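Local coordinates for protein tRNA (cytosine(38)-C(5))-methyltransferase (Schizosaccharomyces pombe, PDB 6FDF) that methylates carbon 5 of cytosine 38 in the anticodon loop of tRNA(Asp) and, to a lower level, of tRNA(Glu), using S-adenosyl-L-methionine as methyl donor, at residues A[226-240]-A[255-269]. Numbering follows the deposited sequence.
Sequences GHQFDIVKPDSSSCC and SILQMSDHENTHEQF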
ATOM      1  N   GLY A 226     -17.716  14.131  16.272  1.00 37.36           N
ATOM      2  CA  GLY A 226     -18.039  12.711  16.315  1.00 42.70           C
ATOM      3  C   GLY A 226     -18.996  12.245  15.234  1.00 39.53           C
ATOM      4  O   GLY A 226     -18.928  11.092  14.801  1.00 38.47           O
ATOM      5  N   HIS A 227     -19.884  13.127  14.767  1.00 41.16           N
ATOM      6  CA  HIS A 227     -20.810  12.731  13.707  1.00 43.63           C
ATOM      7  C   HIS A 227     -20.097  12.421  12.394  1.00 43.99           C
ATOM      8  O   HIS A 227     -20.696  11.800  11.512  1.00 45.75           O
ATOM      9  CB  HIS A 227     -21.873  13.812  13.499  1.00 50.01           C
ATOM     10  CG  HIS A 227     -22.832  13.941  14.643  1.00 53.99           C
ATOM     11  ND1 HIS A 227     -22.759  14.962  15.566  1.00 57.61           N
ATOM     12  CD2 HIS A 227     -23.876  13.167  15.020  1.00 56.15           C
ATOM     13  CE1 HIS A 227     -23.723  14.816  16.457  1.00 60.73           C
ATOM     14  NE2 HIS A 227     -24.415  13.733  16.150  1.00 57.60           N
ATOM     15  N   GLN A 228     -18.836  12.833  12.242  1.00 37.10           N
ATOM     16  CA  GLN A 228     -18.093  12.561  11.018  1.00 38.80           C
ATOM     17  C   GLN A 228     -17.430  11.185  11.000  1.00 38.21           C
ATOM     18  O   GLN A 228     -16.951  10.762   9.940  1.00 39.87           O
ATOM     19  CB  GLN A 228     -17.042  13.652  10.788  1.00 43.81           C
ATOM     20  CG  GLN A 228     -17.593  14.872  10.059  1.00 51.44           C
ATOM     21  CD  GLN A 228     -17.682  16.107  10.931  1.00 68.47           C
ATOM     22  OE1 GLN A 228     -18.362  16.112  11.956  1.00 79.06           O
ATOM     23  NE2 GLN A 228     -17.003  17.170  10.517  1.00 72.76           N
ATOM     24  N   PHE A 229     -17.353  10.493  12.135  1.00 34.56           N
ATOM     25  CA  PHE A 229     -16.764   9.159  12.148  1.00 36.73           C
ATOM     26  C   PHE A 229     -17.640   8.170  11.389  1.00 38.94           C
ATOM     27  O   PHE A 229     -18.871   8.232  11.452  1.00 42.19           O
ATOM     28  CB  PHE A 229     -16.584   8.650  13.581  1.00 36.97           C
ATOM     29  CG  PHE A 229     -15.364   9.182  14.279  1.00 33.15           C
ATOM     30  CD1 PHE A 229     -14.095   8.839  13.844  1.00 35.33           C
ATOM     31  CD2 PHE A 229     -15.491   9.979  15.408  1.00 36.82           C
ATOM     32  CE1 PHE A 229     -12.964   9.314  14.502  1.00 30.46           C
ATOM     33  CE2 PHE A 229     -14.372  10.455  16.069  1.00 38.31           C
ATOM     34  CZ  PHE A 229     -13.104  10.114  15.615  1.00 33.99           C
ATOM     35  N   ASP A 230     -16.993   7.239  10.695  1.00 37.58           N
ATOM     36  CA  ASP A 230     -17.644   6.018  10.234  1.00 35.66           C
ATOM     37  C   ASP A 230     -17.420   4.942  11.289  1.00 34.23           C
ATOM     38  O   ASP A 230     -16.274   4.575  11.570  1.00 35.38           O
ATOM     39  CB  ASP A 230     -17.088   5.568   8.883  1.00 37.02           C
ATOM     40  CG  ASP A 230     -17.721   4.276   8.393  1.00 41.72           C
ATOM     41  OD1 ASP A 230     -18.915   4.300   8.035  1.00 44.00           O
ATOM     42  OD2 ASP A 230     -17.025   3.236   8.366  1.00 40.07           O
ATOM     43  N   ILE A 231     -18.509   4.449  11.880  1.00 35.53           N
ATOM     44  CA  ILE A 231     -18.437   3.482  12.968  1.00 37.69           C
ATOM     45  C   ILE A 231     -18.758   2.102  12.414  1.00 35.99           C
ATOM     46  O   ILE A 231     -19.793   1.913  11.762  1.00 38.16           O
ATOM     47  CB  ILE A 231     -19.402   3.853  14.107  1.00 37.88           C
ATOM     48  CG1 ILE A 231     -19.042   5.225  14.687  1.00 35.00           C
ATOM     49  CG2 ILE A 231     -19.383   2.785  15.195  1.00 36.84           C
ATOM     50  CD1 ILE A 231     -20.053   5.751  15.685  1.00 33.59           C
ATOM     51  N   VAL A 232     -17.894   1.129  12.706  1.00 32.38           N
ATOM     52  CA  VAL A 232     -18.125  -0.253  12.310  1.00 36.21           C
ATOM     53  C   VAL A 232     -18.136  -1.124  13.561  1.00 40.02           C
ATOM     54  O   VAL A 232     -17.672  -0.727  14.634  1.00 36.43           O
ATOM     55  CB  VAL A 232     -17.075  -0.765  11.298  1.00 35.30           C
ATOM     56  CG1 VAL A 232     -17.060   0.103  10.037  1.00 38.23           C
ATOM     57  CG2 VAL A 232     -15.684  -0.826  11.930  1.00 34.15           C
ATOM     58  N   LYS A 233     -18.699  -2.317  13.416  1.00 38.03           N
ATOM     59  CA  LYS A 233     -18.785  -3.302  14.479  1.00 39.21           C
ATOM     60  C   LYS A 233     -18.023  -4.557  14.071  1.00 36.70           C
ATOM     61  O   LYS A 233     -17.647  -4.707  12.902  1.00 40.01           O
ATOM     62  CB  LYS A 233     -20.255  -3.630  14.790  1.00 42.15           C
ATOM     63  CG  LYS A 233     -20.974  -2.503  15.532  1.00 46.65           C
ATOM     64  CD  LYS A 233     -22.477  -2.755  15.686  1.00 52.91           C
ATOM     65  CE  LYS A 233     -23.263  -1.933  14.674  1.00 63.34           C
ATOM     66  NZ  LYS A 233     -24.715  -1.849  14.995  1.00 65.16           N
ATOM     67  N   PRO A 234     -17.708  -5.445  15.022  1.00 41.17           N
ATOM     68  CA  PRO A 234     -16.986  -6.677  14.655  1.00 39.37           C
ATOM     69  C   PRO A 234     -17.635  -7.466  13.532  1.00 37.85           C
ATOM     70  O   PRO A 234     -16.923  -8.116  12.758  1.00 42.84           O
ATOM     71  CB  PRO A 234     -16.971  -7.471  15.969  1.00 47.41           C
ATOM     72  CG  PRO A 234     -16.989  -6.415  17.023  1.00 45.78           C
ATOM     73  CD  PRO A 234     -17.872  -5.323  16.484  1.00 42.07           C
ATOM     74  N   ASP A 235     -18.960  -7.430  13.407  1.00 42.17           N
ATOM     75  CA  ASP A 235     -19.620  -8.176  12.344  1.00 47.40           C
ATOM     76  C   ASP A 235     -19.670  -7.424  11.020  1.00 48.00           C
ATOM     77  O   ASP A 235     -20.243  -7.950  10.059  1.00 46.27           O
ATOM     78  CB  ASP A 235     -21.039  -8.572  12.770  1.00 54.03           C
ATOM     79  CG  ASP A 235     -21.970  -7.379  12.893  1.00 66.74           C
ATOM     80  OD1 ASP A 235     -21.477  -6.249  13.088  1.00 71.17           O
ATOM     81  OD2 ASP A 235     -23.201  -7.575  12.803  1.00 73.11           O
ATOM     82  N   SER A 236     -19.091  -6.224  10.936  1.00 42.10           N
ATOM     83  CA  SER A 236     -19.100  -5.481   9.682  1.00 42.60           C
ATOM     84  C   SER A 236     -18.256  -6.184   8.626  1.00 39.67           C
ATOM     85  O   SER A 236     -17.230  -6.802   8.923  1.00 44.59           O
ATOM     86  CB  SER A 236     -18.578  -4.058   9.896  1.00 43.31           C
ATOM     87  OG  SER A 236     -19.417  -3.349  10.793  1.00 47.89           O
ATOM     88  N   SER A 237     -18.678  -6.050   7.371  1.00 43.64           N
ATOM     89  CA  SER A 237     -17.966  -6.638   6.246  1.00 41.93           C
ATOM     90  C   SER A 237     -17.076  -5.638   5.517  1.00 38.95           C
ATOM     91  O   SER A 237     -16.496  -5.985   4.484  1.00 40.92           O
ATOM     92  CB  SER A 237     -18.959  -7.270   5.265  1.00 48.70           C
ATOM     93  OG  SER A 237     -19.880  -6.308   4.791  1.00 49.21           O
ATOM     94  N   SER A 238     -16.951  -4.414   6.020  1.00 37.08           N
ATOM     95  CA  SER A 238     -15.982  -3.486   5.448  1.00 38.36           C
ATOM     96  C   SER A 238     -15.666  -2.397   6.462  1.00 37.09           C
ATOM     97  O   SER A 238     -16.323  -2.266   7.500  1.00 40.11           O
ATOM     98  CB  SER A 238     -16.482  -2.867   4.136  1.00 52.00           C
ATOM     99  OG  SER A 238     -15.408  -2.242   3.439  1.00 58.66           O
ATOM    100  N   CYS A 239     -14.650  -1.607   6.130  1.00 36.72           N
ATOM    101  CA  CYS A 239     -14.317  -0.395   6.861  1.00 33.24           C
ATOM    102  C   CYS A 239     -13.602   0.535   5.892  1.00 34.66           C
ATOM    103  O   CYS A 239     -13.205   0.135   4.794  1.00 34.50           O
ATOM    104  CB  CYS A 239     -13.461  -0.687   8.106  1.00 35.51           C
ATOM    105  SG  CYS A 239     -11.833  -1.444   7.828  1.00 36.42           S
ATOM    106  N   CYS A 240     -13.444   1.785   6.310  1.00 33.65           N
ATOM    107  CA  CYS A 240     -13.000   2.815   5.386  1.00 34.32           C
ATOM    108  C   CYS A 240     -11.484   2.805   5.222  1.00 36.28           C
ATOM    109  O   CYS A 240     -10.739   2.135   5.944  1.00 33.08           O
ATOM    110  CB  CYS A 240     -13.490   4.186   5.841  1.00 34.19           C
ATOM    111  SG  CYS A 240     -15.278   4.419   5.594  1.00 42.14           S
ATOM    112  N   SER A 255     -12.164   4.215   9.654  1.00 30.87           N
ATOM    113  CA  SER A 255     -13.290   3.949  10.537  1.00 31.12           C
ATOM    114  C   SER A 255     -12.807   3.694  11.961  1.00 30.51           C
ATOM    115  O   SER A 255     -11.627   3.438  12.207  1.00 31.12           O
ATOM    116  CB  SER A 255     -14.077   2.733  10.052  1.00 31.29           C
ATOM    117  OG  SER A 255     -14.479   2.880   8.702  1.00 32.75           O
ATOM    118  N   ILE A 256     -13.744   3.765  12.905  1.00 33.47           N
ATOM    119  CA  ILE A 256     -13.483   3.398  14.289  1.00 30.45           C
ATOM    120  C   ILE A 256     -14.436   2.270  14.665  1.00 30.74           C
ATOM    121  O   ILE A 256     -15.429   2.010  13.982  1.00 37.86           O
ATOM    122  CB  ILE A 256     -13.622   4.588  15.262  1.00 28.22           C
ATOM    123  CG1 ILE A 256     -14.970   5.287  15.093  1.00 30.40           C
ATOM    124  CG2 ILE A 256     -12.477   5.591  15.036  1.00 29.16           C
ATOM    125  CD1 ILE A 256     -15.253   6.336  16.150  1.00 32.73           C
ATOM    126  N   LEU A 257     -14.127   1.611  15.778  1.00 32.00           N
ATOM    127  CA  LEU A 257     -14.761   0.356  16.178  1.00 29.91           C
ATOM    128  C   LEU A 257     -15.649   0.567  17.397  1.00 33.26           C
ATOM    129  O   LEU A 257     -15.171   1.020  18.445  1.00 33.40           O
ATOM    130  CB  LEU A 257     -13.707  -0.709  16.485  1.00 29.79           C
ATOM    131  CG  LEU A 257     -14.274  -2.089  16.834  1.00 38.88           C
ATOM    132  CD1 LEU A 257     -14.887  -2.742  15.612  1.00 36.12           C
ATOM    133  CD2 LEU A 257     -13.188  -2.970  17.440  1.00 36.49           C
ATOM    134  N   GLN A 258     -16.927   0.213  17.266  1.00 35.66           N
ATOM    135  CA  GLN A 258     -17.841   0.154  18.402  1.00 36.35           C
ATOM    136  C   GLN A 258     -17.670  -1.183  19.112  1.00 38.32           C
ATOM    137  O   GLN A 258     -17.901  -2.239  18.514  1.00 40.48           O
ATOM    138  CB  GLN A 258     -19.286   0.319  17.941  1.00 34.48           C
ATOM    139  CG  GLN A 258     -20.318   0.001  19.020  1.00 35.80           C
ATOM    140  CD  GLN A 258     -21.748   0.072  18.506  1.00 39.89           C
ATOM    141  OE1 GLN A 258     -22.049   0.811  17.570  1.00 41.34           O
ATOM    142  NE2 GLN A 258     -22.637  -0.696  19.126  1.00 41.56           N
ATOM    143  N   MET A 259     -17.270  -1.140  20.383  1.00 35.58           N
ATOM    144  CA  MET A 259     -17.144  -2.357  21.178  1.00 41.77           C
ATOM    145  C   MET A 259     -18.398  -2.696  21.973  1.00 43.71           C
ATOM    146  O   MET A 259     -18.528  -3.836  22.438  1.00 42.16           O
ATOM    147  CB  MET A 259     -15.950  -2.246  22.129  1.00 35.65           C
ATOM    148  CG  MET A 259     -14.609  -2.170  21.410  1.00 37.49           C
ATOM    149  SD  MET A 259     -13.179  -2.421  22.485  1.00 40.01           S
ATOM    150  CE  MET A 259     -13.128  -0.866  23.370  1.00 45.30           C
ATOM    151  N   SER A 260     -19.314  -1.748  22.157  1.00 42.14           N
ATOM    152  CA  SER A 260     -20.551  -2.054  22.858  1.00 41.68           C
ATOM    153  C   SER A 260     -21.495  -2.851  21.954  1.00 40.85           C
ATOM    154  O   SER A 260     -21.287  -2.980  20.746  1.00 44.27           O
ATOM    155  CB  SER A 260     -21.215  -0.767  23.341  1.00 43.69           C
ATOM    156  OG  SER A 260     -21.846  -0.099  22.260  1.00 45.41           O
ATOM    157  N   ASP A 261     -22.556  -3.381  22.558  0.59 46.78           N
ATOM    158  CA  ASP A 261     -23.487  -4.256  21.860  0.59 47.84           C
ATOM    159  C   ASP A 261     -24.703  -3.526  21.301  0.59 49.88           C
ATOM    160  O   ASP A 261     -25.605  -4.186  20.774  0.59 50.15           O
ATOM    161  CB  ASP A 261     -23.955  -5.381  22.790  0.59 52.61           C
ATOM    162  CG  ASP A 261     -24.717  -4.864  23.992  0.59 57.34           C
ATOM    163  OD1 ASP A 261     -24.284  -3.853  24.583  0.59 62.02           O
ATOM    164  OD2 ASP A 261     -25.750  -5.471  24.347  0.59 61.65           O
ATOM    165  N   HIS A 262     -24.758  -2.199  21.416  1.00 46.85           N
ATOM    166  CA  HIS A 262     -25.918  -1.450  20.938  1.00 50.66           C
ATOM    167  C   HIS A 262     -26.187  -1.754  19.469  1.00 50.28           C
ATOM    168  O   HIS A 262     -25.294  -1.641  18.627  1.00 49.14           O
ATOM    169  CB  HIS A 262     -25.708   0.054  21.129  1.00 52.51           C
ATOM    170  CG  HIS A 262     -25.524   0.470  22.555  1.00 44.55           C
ATOM    171  ND1 HIS A 262     -24.290   0.506  23.167  1.00 44.88           N
ATOM    172  CD2 HIS A 262     -26.418   0.873  23.490  1.00 47.51           C
ATOM    173  CE1 HIS A 262     -24.431   0.910  24.416  1.00 41.61           C
ATOM    174  NE2 HIS A 262     -25.713   1.142  24.637  1.00 47.41           N
ATOM    175  N   GLU A 263     -27.424  -2.154  19.165  0.59 48.96           N
ATOM    176  CA  GLU A 263     -27.783  -2.426  17.778  0.59 56.28           C
ATOM    177  C   GLU A 263     -27.986  -1.139  16.986  0.59 57.87           C
ATOM    178  O   GLU A 263     -27.605  -1.066  15.811  0.59 59.45           O
ATOM    179  CB  GLU A 263     -29.041  -3.297  17.719  0.59 62.54           C
ATOM    180  CG  GLU A 263     -28.902  -4.633  18.435  0.59 65.09           C
ATOM    181  CD  GLU A 263     -30.149  -5.491  18.325  0.59 71.75           C
ATOM    182  OE1 GLU A 263     -30.874  -5.363  17.317  0.59 77.41           O
ATOM    183  OE2 GLU A 263     -30.404  -6.293  19.248  0.59 73.89           O
ATOM    184  N   ASN A 264     -28.561  -0.112  17.612  1.00 52.61           N
ATOM    185  CA  ASN A 264     -28.902   1.137  16.928  1.00 53.38           C
ATOM    186  C   ASN A 264     -27.825   2.157  17.296  1.00 51.86           C
ATOM    187  O   ASN A 264     -27.939   2.876  18.291  1.00 49.25           O
ATOM    188  CB  ASN A 264     -30.301   1.623  17.308  1.00 60.81           C
ATOM    189  CG  ASN A 264     -30.798   2.745  16.407  1.00 61.30           C
ATOM    190  OD1 ASN A 264     -30.011   3.526  15.867  1.00 58.22           O
ATOM    191  ND2 ASN A 264     -32.115   2.831  16.244  1.00 65.33           N
ATOM    192  N   THR A 265     -26.780   2.214  16.469  1.00 49.28           N
ATOM    193  CA  THR A 265     -25.604   3.018  16.796  1.00 48.58           C
ATOM    194  C   THR A 265     -25.932   4.506  16.783  1.00 48.34           C
ATOM    195  O   THR A 265     -25.550   5.237  17.707  1.00 43.56           O
ATOM    196  CB  THR A 265     -24.475   2.705  15.816  1.00 45.91           C
ATOM    197  OG1 THR A 265     -24.090   1.333  15.958  1.00 46.76           O
ATOM    198  CG2 THR A 265     -23.252   3.604  16.066  1.00 42.45           C
ATOM    199  N   HIS A 266     -26.657   4.969  15.759  1.00 49.17           N
ATOM    200  CA  HIS A 266     -26.979   6.390  15.668  1.00 51.86           C
ATOM    201  C   HIS A 266     -27.846   6.839  16.835  1.00 51.76           C
ATOM    202  O   HIS A 266     -27.629   7.916  17.401  1.00 48.86           O
ATOM    203  CB  HIS A 266     -27.678   6.705  14.347  1.00 62.17           C
ATOM    204  CG  HIS A 266     -28.101   8.136  14.227  1.00 72.09           C
ATOM    205  ND1 HIS A 266     -29.420   8.531  14.268  1.00 76.89           N
ATOM    206  CD2 HIS A 266     -27.374   9.271  14.089  1.00 74.26           C
ATOM    207  CE1 HIS A 266     -29.491   9.844  14.152  1.00 77.60           C
ATOM    208  NE2 HIS A 266     -28.262  10.319  14.040  1.00 75.87           N
ATOM    209  N   GLU A 267     -28.852   6.033  17.195  1.00 48.09           N
ATOM    210  CA  GLU A 267     -29.706   6.383  18.321  1.00 49.10           C
ATOM    211  C   GLU A 267     -28.904   6.475  19.610  1.00 47.73           C
ATOM    212  O   GLU A 267     -29.071   7.422  20.388  1.00 44.98           O
ATOM    213  CB  GLU A 267     -30.829   5.353  18.452  1.00 50.97           C
ATOM    214  CG  GLU A 267     -31.913   5.691  19.447  1.00 57.64           C
ATOM    215  CD  GLU A 267     -32.984   4.616  19.496  1.00 70.72           C
ATOM    216  OE1 GLU A 267     -32.685   3.511  19.998  1.00 69.19           O
ATOM    217  OE2 GLU A 267     -34.118   4.871  19.035  1.00 68.31           O
ATOM    218  N   GLN A 268     -28.022   5.504  19.856  1.00 42.43           N
ATOM    219  CA  GLN A 268     -27.222   5.548  21.073  1.00 46.67           C
ATOM    220  C   GLN A 268     -26.224   6.700  21.039  1.00 42.19           C
ATOM    221  O   GLN A 268     -25.891   7.261  22.089  1.00 45.52           O
ATOM    222  CB  GLN A 268     -26.494   4.217  21.276  1.00 46.84           C
ATOM    223  CG  GLN A 268     -25.596   4.179  22.506  1.00 45.96           C
ATOM    224  CD  GLN A 268     -26.338   4.501  23.796  1.00 48.31           C
ATOM    225  OE1 GLN A 268     -25.805   5.177  24.676  1.00 53.06           O
ATOM    226  NE2 GLN A 268     -27.560   3.995  23.925  1.00 47.65           N
ATOM    227  N   PHE A 269     -25.755   7.074  19.847  1.00 39.96           N
ATOM    228  CA  PHE A 269     -24.776   8.152  19.749  1.00 38.50           C
ATOM    229  C   PHE A 269     -25.325   9.446  20.340  1.00 40.88           C
ATOM    230  O   PHE A 269     -24.617  10.159  21.060  1.00 42.21           O
ATOM    231  CB  PHE A 269     -24.355   8.354  18.295  1.00 39.19           C
ATOM    232  CG  PHE A 269     -23.111   9.192  18.134  1.00 41.08           C
ATOM    233  CD1 PHE A 269     -23.187  10.579  18.142  1.00 44.61           C
ATOM    234  CD2 PHE A 269     -21.873   8.594  17.984  1.00 40.68           C
ATOM    235  CE1 PHE A 269     -22.047  11.358  18.000  1.00 44.80           C
ATOM    236  CE2 PHE A 269     -20.722   9.367  17.841  1.00 43.31           C
ATOM    237  CZ  PHE A 269     -20.815  10.752  17.848  1.00 40.82           C
TER
HETATM  238  O   HOH W   1     -11.166   1.881   8.640  1.00 34.37           O
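Strands 231-232 and 256-258 pair in parallel through three backbone bonds: I256 N to D230 O, V232 N to I256 O (2.9 Å) and Q258 N to V232 O. Strand 278-279 continues this small sheet antiparallel beyond 256-258, in the smaller lobe, probably the target-recognition domain as in other C5-methyltransferases. At the start of the pairing, S255 OG is gripped twice: it donates to the anti lone pair of D230 OD2 (2.6 Å) and accepts from C240 N (2.8 Å). A water bridges C240 O and S255 N. Apolar contacts gather on the I231-I256 face. I256 turns CG1 between its backbone N and carbonyl carbon (chi1 53°), which lays CD1 over one face of the F229 ring, a CH-pi contact 3.7 Å from its centroid. I231 CD1 reaches T265 CG2 and F269 CD2, while F269 CZ abuts G226 C (3.5 Å). H227 lies obliquely against F269, its NE2 bonded to E270. After strand 256-258, T265 OG1 donates to a lone pair of Q258 OE1 (2.7 Å). K233 runs alongside Q258 to a weak bond from NZ to T265 OG1 (3.4 Å). Polar bonds thus fix the strand register, while apolar packing seats helix 265-272 against I231 and G226.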